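Local coordinates for hemolysin activator protein CdiB (PDB 6WIL) that probably secretes a partner toxin protein across the outer membrane for contact-dependent growth inhibition, as a two-partner secretion transporter of the Omp85 superfamily, at residues A[63-68]-A[136-141]; A[248-253]-A[273-278]; A[306-311]-A[344-349]; A[436-441]-A[478-483]. All coordinates share one frame; numbering follows the deposited sequence.

Contact 1. Residues A[63-68]-A[136-141]; sequences IPLIGQ and SIQIGR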
# COMPACT_ATOMS: atom_id res chain seq x y z
N ILE A 63 9.53 -35.80 -18.12
CA ILE A 63 9.20 -36.48 -19.36
C ILE A 63 7.84 -36.00 -19.82
O ILE A 63 6.89 -36.02 -19.03
CB ILE A 63 9.21 -38.02 -19.21
CG1 ILE A 63 10.61 -38.50 -18.86
CG2 ILE A 63 8.71 -38.69 -20.48
CD1 ILE A 63 11.66 -38.13 -19.89
N PRO A 64 7.68 -35.57 -21.07
CA PRO A 64 6.38 -35.08 -21.53
C PRO A 64 5.32 -36.17 -21.51
O PRO A 64 5.60 -37.34 -21.78
CB PRO A 64 6.66 -34.61 -22.96
CG PRO A 64 8.14 -34.39 -23.02
CD PRO A 64 8.73 -35.40 -22.09
N LEU A 65 4.10 -35.78 -21.16
CA LEU A 65 2.94 -36.63 -21.40
C LEU A 65 2.52 -36.48 -22.86
O LEU A 65 3.13 -35.76 -23.65
CB LEU A 65 1.80 -36.27 -20.45
CG LEU A 65 1.97 -36.66 -18.98
CD1 LEU A 65 0.67 -36.48 -18.22
CD2 LEU A 65 2.47 -38.09 -18.87
N ILE A 66 1.44 -37.18 -23.23
CA ILE A 66 0.94 -37.10 -24.59
C ILE A 66 0.43 -35.69 -24.87
O ILE A 66 -0.37 -35.15 -24.10
CB ILE A 66 -0.17 -38.14 -24.81
CG1 ILE A 66 0.41 -39.54 -24.66
CG2 ILE A 66 -0.82 -37.94 -26.18
CD1 ILE A 66 -0.62 -40.63 -24.72
N GLY A 67 0.89 -35.10 -25.97
CA GLY A 67 0.43 -33.79 -26.36
C GLY A 67 1.06 -32.64 -25.63
O GLY A 67 0.52 -31.53 -25.66
N GLN A 68 2.19 -32.86 -24.96
CA GLN A 68 2.89 -31.81 -24.23
C GLN A 68 4.13 -31.39 -25.02
O GLN A 68 4.99 -32.23 -25.31
CB GLN A 68 3.29 -32.28 -22.83
CG GLN A 68 2.12 -32.52 -21.89
CD GLN A 68 2.57 -32.67 -20.45
OE1 GLN A 68 3.76 -32.83 -20.17
NE2 GLN A 68 1.62 -32.61 -19.53
N SER A 136 6.57 -36.84 -14.41
CA SER A 136 5.71 -36.14 -15.36
C SER A 136 4.79 -35.20 -14.61
O SER A 136 4.56 -35.36 -13.40
CB SER A 136 4.88 -37.10 -16.20
OG SER A 136 5.63 -37.54 -17.31
N ILE A 137 4.23 -34.24 -15.33
CA ILE A 137 3.38 -33.23 -14.73
C ILE A 137 2.02 -33.25 -15.40
O ILE A 137 1.90 -33.09 -16.62
CB ILE A 137 4.01 -31.83 -14.79
CG1 ILE A 137 3.07 -30.81 -14.14
CG2 ILE A 137 4.33 -31.43 -16.22
CD1 ILE A 137 3.72 -29.51 -13.78
N GLN A 138 0.98 -33.46 -14.60
CA GLN A 138 -0.39 -33.27 -15.06
C GLN A 138 -0.71 -31.79 -14.97
O GLN A 138 -1.11 -31.27 -13.93
CB GLN A 138 -1.36 -34.10 -14.23
CG GLN A 138 -1.60 -35.48 -14.79
CD GLN A 138 -2.13 -36.43 -13.74
OE1 GLN A 138 -2.38 -36.05 -12.60
NE2 GLN A 138 -2.29 -37.70 -14.12
N ILE A 139 -0.51 -31.09 -16.09
CA ILE A 139 -0.69 -29.64 -16.13
C ILE A 139 -2.18 -29.33 -16.04
O ILE A 139 -2.95 -29.63 -16.96
CB ILE A 139 -0.07 -29.05 -17.40
CG1 ILE A 139 1.41 -29.43 -17.48
CG2 ILE A 139 -0.24 -27.54 -17.41
CD1 ILE A 139 2.21 -28.60 -18.46
N GLY A 140 -2.59 -28.73 -14.92
CA GLY A 140 -3.97 -28.32 -14.74
C GLY A 140 -4.23 -26.94 -15.31
O GLY A 140 -3.56 -25.97 -14.94
N ARG A 141 -5.21 -26.84 -16.20
CA ARG A 141 -5.46 -25.62 -16.94
C ARG A 141 -6.86 -25.09 -16.64
O ARG A 141 -7.68 -25.75 -16.00
CB ARG A 141 -5.30 -25.85 -18.45
CG ARG A 141 -3.98 -26.46 -18.84
CD ARG A 141 -3.86 -26.59 -20.35
NE ARG A 141 -2.88 -25.66 -20.89
CZ ARG A 141 -1.63 -26.00 -21.21
NH1 ARG A 141 -1.23 -27.26 -21.05
NH2 ARG A 141 -0.80 -25.09 -21.70
O HOH W 1 -1.43 -32.27 -19.21

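Contact 2. Residues A[248-253]-A[273-278]; sequences LNDILS and ISYQLP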
# COMPACT_ATOMS: atom_id res chain seq x y z
N LEU A 248 -14.14 -0.35 -15.87
CA LEU A 248 -12.78 -0.83 -16.10
C LEU A 248 -12.14 -1.26 -14.79
O LEU A 248 -10.91 -1.24 -14.66
CB LEU A 248 -11.93 0.25 -16.78
CG LEU A 248 -12.28 0.61 -18.22
CD1 LEU A 248 -11.49 1.83 -18.68
CD2 LEU A 248 -12.02 -0.57 -19.14
N ASN A 249 -12.96 -1.64 -13.81
CA ASN A 249 -12.50 -1.88 -12.44
C ASN A 249 -11.79 -0.65 -11.89
O ASN A 249 -10.89 -0.74 -11.06
CB ASN A 249 -11.59 -3.12 -12.36
CG ASN A 249 -12.13 -4.30 -13.15
OD1 ASN A 249 -13.15 -4.88 -12.78
ND2 ASN A 249 -11.46 -4.65 -14.23
N ASP A 250 -12.21 0.52 -12.37
CA ASP A 250 -11.56 1.79 -12.04
C ASP A 250 -12.23 2.44 -10.84
O ASP A 250 -13.36 2.12 -10.47
CB ASP A 250 -11.60 2.73 -13.25
CG ASP A 250 -12.96 2.77 -13.92
OD1 ASP A 250 -13.66 1.73 -13.90
OD2 ASP A 250 -13.33 3.83 -14.47
N ILE A 251 -11.51 3.38 -10.23
CA ILE A 251 -12.01 4.12 -9.08
C ILE A 251 -11.66 5.58 -9.26
O ILE A 251 -10.50 5.92 -9.51
CB ILE A 251 -11.44 3.57 -7.76
CG1 ILE A 251 -12.13 2.24 -7.41
CG2 ILE A 251 -11.63 4.57 -6.63
CD1 ILE A 251 -11.39 1.43 -6.39
N LEU A 252 -12.66 6.45 -9.15
CA LEU A 252 -12.49 7.89 -9.27
C LEU A 252 -12.80 8.52 -7.92
O LEU A 252 -13.87 8.29 -7.35
CB LEU A 252 -13.39 8.46 -10.36
CG LEU A 252 -13.41 9.98 -10.52
CD1 LEU A 252 -12.08 10.49 -11.06
CD2 LEU A 252 -14.56 10.40 -11.43
N SER A 253 -11.86 9.31 -7.41
CA SER A 253 -12.00 9.95 -6.11
C SER A 253 -11.90 11.46 -6.27
O SER A 253 -11.07 11.96 -7.04
CB SER A 253 -10.94 9.44 -5.13
OG SER A 253 -10.94 8.02 -5.08
N ILE A 273 -8.39 15.32 -7.33
CA ILE A 273 -9.03 14.29 -8.13
C ILE A 273 -8.03 13.17 -8.36
O ILE A 273 -6.87 13.42 -8.67
CB ILE A 273 -9.55 14.85 -9.47
CG1 ILE A 273 -9.93 13.71 -10.42
CG2 ILE A 273 -8.52 15.76 -10.10
CD1 ILE A 273 -10.53 14.19 -11.73
N SER A 274 -8.49 11.93 -8.20
CA SER A 274 -7.64 10.76 -8.38
C SER A 274 -8.39 9.72 -9.21
O SER A 274 -9.57 9.45 -8.95
CB SER A 274 -7.23 10.17 -7.03
OG SER A 274 -6.16 9.25 -7.19
N TYR A 275 -7.71 9.16 -10.20
CA TYR A 275 -8.25 8.08 -11.01
C TYR A 275 -7.26 6.93 -11.02
O TYR A 275 -6.05 7.14 -11.14
CB TYR A 275 -8.53 8.55 -12.44
CG TYR A 275 -9.24 7.54 -13.30
CD1 TYR A 275 -10.53 7.12 -13.01
CD2 TYR A 275 -8.63 7.01 -14.43
CE1 TYR A 275 -11.19 6.20 -13.80
CE2 TYR A 275 -9.27 6.10 -15.24
CZ TYR A 275 -10.55 5.69 -14.92
OH TYR A 275 -11.20 4.77 -15.72
N GLN A 276 -7.79 5.71 -10.91
CA GLN A 276 -6.95 4.52 -10.77
C GLN A 276 -7.66 3.34 -11.40
O GLN A 276 -8.82 3.08 -11.09
CB GLN A 276 -6.67 4.24 -9.29
CG GLN A 276 -5.31 3.62 -9.02
CD GLN A 276 -5.10 3.31 -7.55
OE1 GLN A 276 -5.84 3.80 -6.69
NE2 GLN A 276 -4.10 2.49 -7.25
N LEU A 277 -6.96 2.63 -12.29
CA LEU A 277 -7.49 1.40 -12.87
C LEU A 277 -6.39 0.36 -12.96
O LEU A 277 -5.23 0.70 -13.26
CB LEU A 277 -8.11 1.63 -14.25
CG LEU A 277 -7.22 1.66 -15.50
CD1 LEU A 277 -8.09 1.65 -16.75
CD2 LEU A 277 -6.30 2.86 -15.50
N PRO A 278 -6.69 -0.91 -12.70
CA PRO A 278 -5.68 -1.97 -12.80
C PRO A 278 -5.68 -2.64 -14.17
O PRO A 278 -6.69 -2.73 -14.85
CB PRO A 278 -6.12 -2.96 -11.72
CG PRO A 278 -7.62 -2.87 -11.76
CD PRO A 278 -7.94 -1.42 -12.08
O HOH W 2 -9.25 0.69 -9.45

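Contact 3. Residues A[306-311]-A[344-349]; sequences VIYHGN and SFLNDI. With SO4 (sulfate ion), chain C.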
# COMPACT_ATOMS: atom_id res chain seq x y z
N VAL A 306 -3.35 44.28 3.61
CA VAL A 306 -2.20 43.54 3.11
C VAL A 306 -2.60 42.07 3.05
O VAL A 306 -2.64 41.38 4.08
CB VAL A 306 -0.96 43.75 3.99
CG1 VAL A 306 0.17 42.84 3.53
CG2 VAL A 306 -0.54 45.20 3.96
N ILE A 307 -2.90 41.59 1.85
CA ILE A 307 -3.35 40.22 1.64
C ILE A 307 -2.34 39.50 0.76
O ILE A 307 -2.07 39.94 -0.37
CB ILE A 307 -4.75 40.17 1.00
CG1 ILE A 307 -5.75 40.98 1.82
CG2 ILE A 307 -5.21 38.72 0.85
CD1 ILE A 307 -5.84 40.55 3.27
N TYR A 308 -1.78 38.41 1.27
CA TYR A 308 -0.96 37.50 0.48
C TYR A 308 -1.82 36.33 0.02
O TYR A 308 -2.45 35.66 0.84
CB TYR A 308 0.23 36.99 1.28
CG TYR A 308 1.25 38.04 1.66
CD1 TYR A 308 2.30 38.35 0.81
CD2 TYR A 308 1.16 38.72 2.87
CE1 TYR A 308 3.24 39.31 1.16
CE2 TYR A 308 2.09 39.68 3.22
CZ TYR A 308 3.12 39.97 2.36
OH TYR A 308 4.05 40.93 2.71
N HIS A 309 -1.84 36.09 -1.29
CA HIS A 309 -2.63 35.01 -1.86
C HIS A 309 -1.88 34.39 -3.03
O HIS A 309 -1.08 35.06 -3.69
CB HIS A 309 -4.02 35.50 -2.31
CG HIS A 309 -3.97 36.60 -3.32
ND1 HIS A 309 -4.43 36.43 -4.61
CD2 HIS A 309 -3.54 37.88 -3.23
CE1 HIS A 309 -4.28 37.57 -5.28
NE2 HIS A 309 -3.74 38.46 -4.46
N GLY A 310 -2.15 33.12 -3.29
CA GLY A 310 -1.50 32.43 -4.38
C GLY A 310 -2.14 31.08 -4.64
O GLY A 310 -2.93 30.58 -3.84
N ASN A 311 -1.78 30.51 -5.79
CA ASN A 311 -2.33 29.24 -6.24
C ASN A 311 -1.21 28.26 -6.52
O ASN A 311 -0.05 28.64 -6.73
CB ASN A 311 -3.20 29.44 -7.49
CG ASN A 311 -2.49 30.24 -8.56
OD1 ASN A 311 -2.61 31.46 -8.62
ND2 ASN A 311 -1.74 29.55 -9.42
N SER A 344 2.73 33.37 -6.38
CA SER A 344 2.30 34.11 -5.20
C SER A 344 1.97 35.55 -5.57
O SER A 344 2.47 36.09 -6.56
CB SER A 344 3.38 34.08 -4.12
OG SER A 344 3.78 32.75 -3.83
N PHE A 345 1.12 36.18 -4.76
CA PHE A 345 0.67 37.54 -5.01
C PHE A 345 0.68 38.34 -3.72
O PHE A 345 0.61 37.80 -2.61
CB PHE A 345 -0.75 37.58 -5.60
CG PHE A 345 -0.87 36.92 -6.95
CD1 PHE A 345 -1.03 35.55 -7.05
CD2 PHE A 345 -0.84 37.68 -8.10
CE1 PHE A 345 -1.15 34.95 -8.29
CE2 PHE A 345 -0.96 37.08 -9.34
CZ PHE A 345 -1.12 35.71 -9.44
N LEU A 346 0.78 39.66 -3.87
CA LEU A 346 0.57 40.60 -2.78
C LEU A 346 -0.40 41.67 -3.28
O LEU A 346 -0.04 42.47 -4.16
CB LEU A 346 1.89 41.22 -2.31
CG LEU A 346 1.77 42.19 -1.13
CD1 LEU A 346 0.86 41.62 -0.05
CD2 LEU A 346 3.15 42.49 -0.56
N ASN A 347 -1.61 41.67 -2.73
CA ASN A 347 -2.68 42.58 -3.15
C ASN A 347 -2.82 42.60 -4.67
O ASN A 347 -2.83 43.65 -5.31
CB ASN A 347 -2.44 43.99 -2.60
CG ASN A 347 -2.55 44.06 -1.09
OD1 ASN A 347 -2.94 43.10 -0.44
ND2 ASN A 347 -2.21 45.22 -0.53
N ASP A 348 -2.91 41.40 -5.24
CA ASP A 348 -3.12 41.19 -6.67
C ASP A 348 -1.92 41.62 -7.52
O ASP A 348 -2.06 41.80 -8.74
CB ASP A 348 -4.39 41.89 -7.16
CG ASP A 348 -5.57 41.69 -6.22
OD1 ASP A 348 -5.68 40.60 -5.61
OD2 ASP A 348 -6.37 42.64 -6.07
N ILE A 349 -0.75 41.79 -6.91
CA ILE A 349 0.49 42.03 -7.64
C ILE A 349 1.36 40.79 -7.49
O ILE A 349 1.63 40.34 -6.37
CB ILE A 349 1.23 43.28 -7.13
CG1 ILE A 349 0.31 44.50 -7.16
CG2 ILE A 349 2.46 43.54 -7.99
CD1 ILE A 349 0.03 45.04 -8.56
S SO4 C . -2.35 47.78 -3.09
O1 SO4 C . -1.22 47.35 -2.28
O2 SO4 C . -2.15 49.17 -3.52
O3 SO4 C . -3.58 47.69 -2.31
O4 SO4 C . -2.46 46.93 -4.27

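Contact 4. Residues A[436-441]-A[478-483]; sequences YRLNWR and QYVQQE. With C8E ((hydroxyethyloxy)tri(ethyloxy)octane), chain D.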
# COMPACT_ATOMS: atom_id res chain seq x y z
N TYR A 436 -1.69 -2.42 18.31
CA TYR A 436 -0.49 -1.59 18.33
C TYR A 436 -0.19 -1.11 16.92
O TYR A 436 -0.25 -1.89 15.97
CB TYR A 436 0.72 -2.34 18.90
CG TYR A 436 2.03 -1.62 18.68
CD1 TYR A 436 2.43 -0.58 19.51
CD2 TYR A 436 2.87 -1.98 17.63
CE1 TYR A 436 3.62 0.08 19.30
CE2 TYR A 436 4.06 -1.33 17.41
CZ TYR A 436 4.44 -0.30 18.25
OH TYR A 436 5.63 0.35 18.04
N ARG A 437 0.15 0.17 16.79
CA ARG A 437 0.37 0.78 15.49
C ARG A 437 1.63 1.62 15.51
O ARG A 437 1.80 2.47 16.39
CB ARG A 437 -0.83 1.65 15.10
CG ARG A 437 -0.65 2.37 13.79
CD ARG A 437 -1.21 1.56 12.64
NE ARG A 437 -1.07 2.24 11.36
CZ ARG A 437 -1.82 3.26 10.98
NH1 ARG A 437 -1.62 3.82 9.79
NH2 ARG A 437 -2.78 3.72 11.77
N LEU A 438 2.50 1.41 14.53
CA LEU A 438 3.71 2.21 14.35
C LEU A 438 3.75 2.75 12.93
O LEU A 438 3.66 1.98 11.97
CB LEU A 438 4.98 1.40 14.65
CG LEU A 438 6.32 2.11 14.40
CD1 LEU A 438 7.28 1.83 15.55
CD2 LEU A 438 6.94 1.68 13.08
N ASN A 439 3.91 4.06 12.80
CA ASN A 439 4.10 4.73 11.52
C ASN A 439 5.47 5.40 11.51
O ASN A 439 5.80 6.15 12.42
CB ASN A 439 3.01 5.78 11.27
CG ASN A 439 1.62 5.19 11.25
OD1 ASN A 439 1.42 4.08 10.76
ND2 ASN A 439 0.66 5.93 11.79
N TRP A 440 6.25 5.13 10.46
CA TRP A 440 7.58 5.70 10.32
C TRP A 440 7.76 6.25 8.92
O TRP A 440 7.47 5.55 7.94
CB TRP A 440 8.67 4.67 10.62
CG TRP A 440 10.05 5.20 10.42
CD1 TRP A 440 10.83 5.83 11.34
CD2 TRP A 440 10.82 5.15 9.21
NE1 TRP A 440 12.04 6.18 10.79
CE2 TRP A 440 12.06 5.77 9.48
CE3 TRP A 440 10.59 4.64 7.93
CZ2 TRP A 440 13.06 5.90 8.52
CZ3 TRP A 440 11.58 4.77 6.98
CH2 TRP A 440 12.80 5.39 7.28
N ARG A 441 8.26 7.48 8.83
CA ARG A 441 8.57 8.11 7.56
C ARG A 441 9.92 8.80 7.67
O ARG A 441 10.22 9.41 8.70
CB ARG A 441 7.48 9.12 7.16
CG ARG A 441 7.83 9.96 5.95
CD ARG A 441 6.58 10.43 5.23
NE ARG A 441 5.76 9.31 4.78
CZ ARG A 441 4.66 9.43 4.04
NH1 ARG A 441 3.98 8.36 3.67
NH2 ARG A 441 4.25 10.63 3.68
N GLN A 478 13.10 12.33 10.01
CA GLN A 478 12.29 11.14 10.17
C GLN A 478 11.43 11.31 11.41
O GLN A 478 11.82 12.00 12.36
CB GLN A 478 13.15 9.88 10.30
CG GLN A 478 13.93 9.78 11.60
CD GLN A 478 14.81 8.55 11.67
OE1 GLN A 478 14.33 7.41 11.62
NE2 GLN A 478 16.12 8.76 11.80
N TYR A 479 10.24 10.71 11.38
CA TYR A 479 9.41 10.63 12.57
C TYR A 479 8.91 9.20 12.75
O TYR A 479 8.79 8.44 11.78
CB TYR A 479 8.22 11.61 12.55
CG TYR A 479 7.19 11.42 11.45
CD1 TYR A 479 6.31 10.34 11.46
CD2 TYR A 479 7.06 12.36 10.43
CE1 TYR A 479 5.36 10.18 10.46
CE2 TYR A 479 6.11 12.20 9.43
CZ TYR A 479 5.26 11.11 9.45
OH TYR A 479 4.32 10.96 8.46
N VAL A 480 8.64 8.85 14.00
CA VAL A 480 8.02 7.57 14.32
C VAL A 480 6.83 7.84 15.23
O VAL A 480 6.99 8.40 16.32
CB VAL A 480 9.01 6.58 14.97
CG1 VAL A 480 9.81 7.25 16.08
CG2 VAL A 480 8.26 5.36 15.49
N GLN A 481 5.64 7.48 14.76
CA GLN A 481 4.42 7.58 15.54
C GLN A 481 4.09 6.21 16.11
O GLN A 481 4.14 5.20 15.39
CB GLN A 481 3.26 8.09 14.68
CG GLN A 481 3.50 9.46 14.07
CD GLN A 481 2.53 9.78 12.96
OE1 GLN A 481 2.11 8.90 12.20
NE2 GLN A 481 2.16 11.05 12.84
N GLN A 482 3.75 6.17 17.39
CA GLN A 482 3.38 4.92 18.04
C GLN A 482 2.07 5.11 18.78
O GLN A 482 1.81 6.17 19.35
CB GLN A 482 4.47 4.45 19.01
CG GLN A 482 5.67 3.85 18.31
CD GLN A 482 6.68 3.28 19.28
OE1 GLN A 482 6.81 2.06 19.42
NE2 GLN A 482 7.40 4.16 19.97
N GLU A 483 1.24 4.07 18.76
CA GLU A 483 -0.12 4.18 19.27
C GLU A 483 -0.63 2.81 19.67
O GLU A 483 -0.36 1.81 19.00
CB GLU A 483 -1.04 4.80 18.21
CG GLU A 483 -2.52 4.77 18.53
CD GLU A 483 -3.37 5.24 17.37
OE1 GLU A 483 -3.18 6.40 16.94
OE2 GLU A 483 -4.20 4.45 16.87
C1 C8E D . 18.55 4.34 1.10
C2 C8E D . 17.85 5.54 1.73
C3 C8E D . 16.39 5.20 2.02
C4 C8E D . 15.71 6.39 2.70
C5 C8E D . 16.27 6.56 4.12
C6 C8E D . 15.75 7.86 4.71
C7 C8E D . 15.62 7.72 6.22
C8 C8E D . 16.88 8.23 6.90
O9 C8E D . 16.54 9.29 7.74
C10 C8E D . 17.62 9.87 8.42
C11 C8E D . 17.15 11.17 9.07
O12 C8E D . 17.62 11.22 10.39
C13 C8E D . 17.46 12.47 11.01
C14 C8E D . 18.03 12.42 12.43
O15 C8E D . 18.00 11.10 12.91
C16 C8E D . 18.39 10.98 14.26
C17 C8E D . 17.86 9.67 14.84
O18 C8E D . 18.48 8.58 14.23
C19 C8E D . 18.30 7.36 14.91
C20 C8E D . 17.62 6.34 13.99
O21 C8E D . 18.38 6.18 12.82

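Contact 1. Residues A[63-68]-A[136-141]
In the POTRA part of the chain, the loop that leaves strand 59-62 is pinned by Ser136 and Gln68 to the neighbouring strand 132-149, which runs parallel to 59-62 in the mixed sheet of this region. Ser136 starts the contact: its OG gives a short hydrogen bond of 2.6 Å to Ile63 O, approaching 27° out of the carbonyl plane. With chi1 at -85° the hydroxyl lies beside its own backbone N and turns to the loop. A small hydroxyl suits the spot, because Leu65 also comes close, laying CD2 against Ser136 OG and CB at 3.6 and 3.7 Å. The other methyl of Leu65, CD1, rests near Ile137 O and Gln138 CG.

From Leu65 to Gln68 the chain folds back in a type II turn, with Gly67 at positive phi, where glycine is comfortable. The extended side chain of Gln68 then works with both ends of its amide. OE1 takes the N-H of Leu65 at 3.1 Å, from well above the carbonyl plane, and so ties the last residue of the turn to the first. NE2 reaches the strand, next to Ile139 CG1 at 3.8 Å. Helix 70-74 backs this region through Leu73, which touches both Gln68 and Ile137. NE2 also donates to a water at 3.1 Å, while its bond to Ile137 O is 3.0 Å long and nearly straight at 166°, lying in the plane of the Gln68 amide.

Contact 2. Residues A[248-253]-A[273-278]
Tyr275 reaches from its own strand to Asp250 on the next. Its CB leaves the strand on the face shared with Leu252, and CG stands opposite the backbone N (chi1 -174°), which carries the ring along the sheet surface. CD1 passes Ile251 O and has Leu252 CB at 4.1 Å, near the ring plane at the edge. Further out, CE1 lies 3.5 Å from Asp250 CB. At the tip, OH donates to Asp250 OD2 over 2.6 Å; the oxygen lies in the plane of the ring, but the hydroxyl meets the carboxylate from above, the two planes being 84° apart. Tyrosine suits this place because its length spans the gap and its end is polar.

Asp250 in turn holds the bend before the strand: OD1 accepts Leu248 N at 2.9 Å, and OD2 is shared with Phe246 N. Three donors gathered by one carboxylate would probably favour its charged form. This is a hairpin of the 16-stranded transmembrane barrel, strands 251-261 and 266-279 running antiparallel. Ile251 with Gln276 and Ser253 with Ser274 are hydrogen-bonded pairs, whereas Leu252 with Tyr275 is a non-hydrogen-bonded one. Leu252 sends CD1 to Ile273 CG1 at 3.9 Å.

At the other end Leu248 CD1 packs on Leu277 CD1, the two leucines side by side. On the face of Ile251, Gln276 NE2 bonds to Asp283 and to Gln26 of helix 8-27, consistent with the helix that plugs the barrel in TpsB transporters. Where Asn249 has left the strand pairing, a water bridges the gap, donating 2.7 Å to Asn249 O and 2.9 Å to Gln276 O.

Contact 3. Residues A[306-311]-A[344-349]
The ring of Tyr308 carries Leu346 CD1 on one face, 3.6 Å from its centroid and only 14° off the normal, a CH-pi contact over the middle of the ring. The leucine lies alongside the tyrosine, its CD2 continuing toward the hydroxyl end. On the other side of the strands His309 receives Phe345 CB over one face, displaced toward the rim. The two rings are nearly parallel, at 18°, but slid so far apart that they barely overlap. Phe345 presents its edge to His309 O. Asp348 N donates to His309 NE2 at 3.2 Å, in the imidazole plane. With CG between the backbone N and the carbonyl carbon (chi1 58°), the imidazole reaches over to the turn.

These groups sit at one end of a barrel hairpin made by strands 308-326 and 329-346, where a type I' turn from Leu346 to Ile349 leads into the next strand. Gly310 suits its place opposite Ser344, since the two CA atoms are 4.2 Å apart and leave little width for a side chain. Asn347 takes a left-handed backbone conformation in the turn, as asparagine readily does, and grips Ile307 twice: Asn347 N donates to Ile307 O at 3.0 Å, and OD1 accepts Ile307 N at 2.7 Å. Its remaining amide atom, ND2, is bonded to Pro305 O and gives a straight 2.9 Å bond to O1 of a sulfate ion, probably from the crystallisation liquor.

Contact 4. Residues A[436-441]-A[478-483]
Gln478 and Trp440 join across the strands while the same glutamine holds a detergent molecule, C8E. Gln478 NE2 donates to two ether oxygens, O12 and O15, each at 3.2 Å, while OE1 accepts Trp440 NE1 at 2.7 Å on a lone pair and in the indole plane. A chi1 of 70° turns the glutamine toward the tryptophan, whose CH2 meets C7 of the alkyl chain at 3.8 Å.

Strands 432-444 and 476-487 are antiparallel neighbours in the barrel, so side chains alternate between its faces. With Trp440 stand Leu438 and Val480, touching CD1 to CG2 at 3.7 Å, and Tyr436, whose OH points to Gln482 OE1 at a modelled distance that is doubtfully short. The other face is polar and charged. Arg441 lays CB over the ring of Tyr479, 4.1 Å from its centroid, and its NE forms a salt bridge with Asp420. Asn439 ND2 bonds weakly to Gln481 OE1. Glu483 forms salt bridges with Arg524 and with Arg464, the arginine of the family's VRGF motif.

Mostly apolar and aromatic groups beside bound detergent, with paired charges on the other face, are consistent with a wall between lipid and a polar barrel interior.

Overall arrangement
Along the chain the four contacts follow one another in series. Contact 1 belongs to the POTRA region and its mixed sheet, whereas contacts 2, 3 and 4 all lie on the closed antiparallel sheet of 16 strands that forms the barrel. Centres of contacts 1 and 3 are about 73 Å apart, on opposite sides of the chain's centre, while contact 2 is nearer to contact 1, at about 41 Å between centres. Contacts 2 and 4 lie on opposite sides of the chain's centre, about 29 Å between centres. No two contacts touch. This spread fits a transporter whose POTRA domains probably receive the substrate before it passes the barrel.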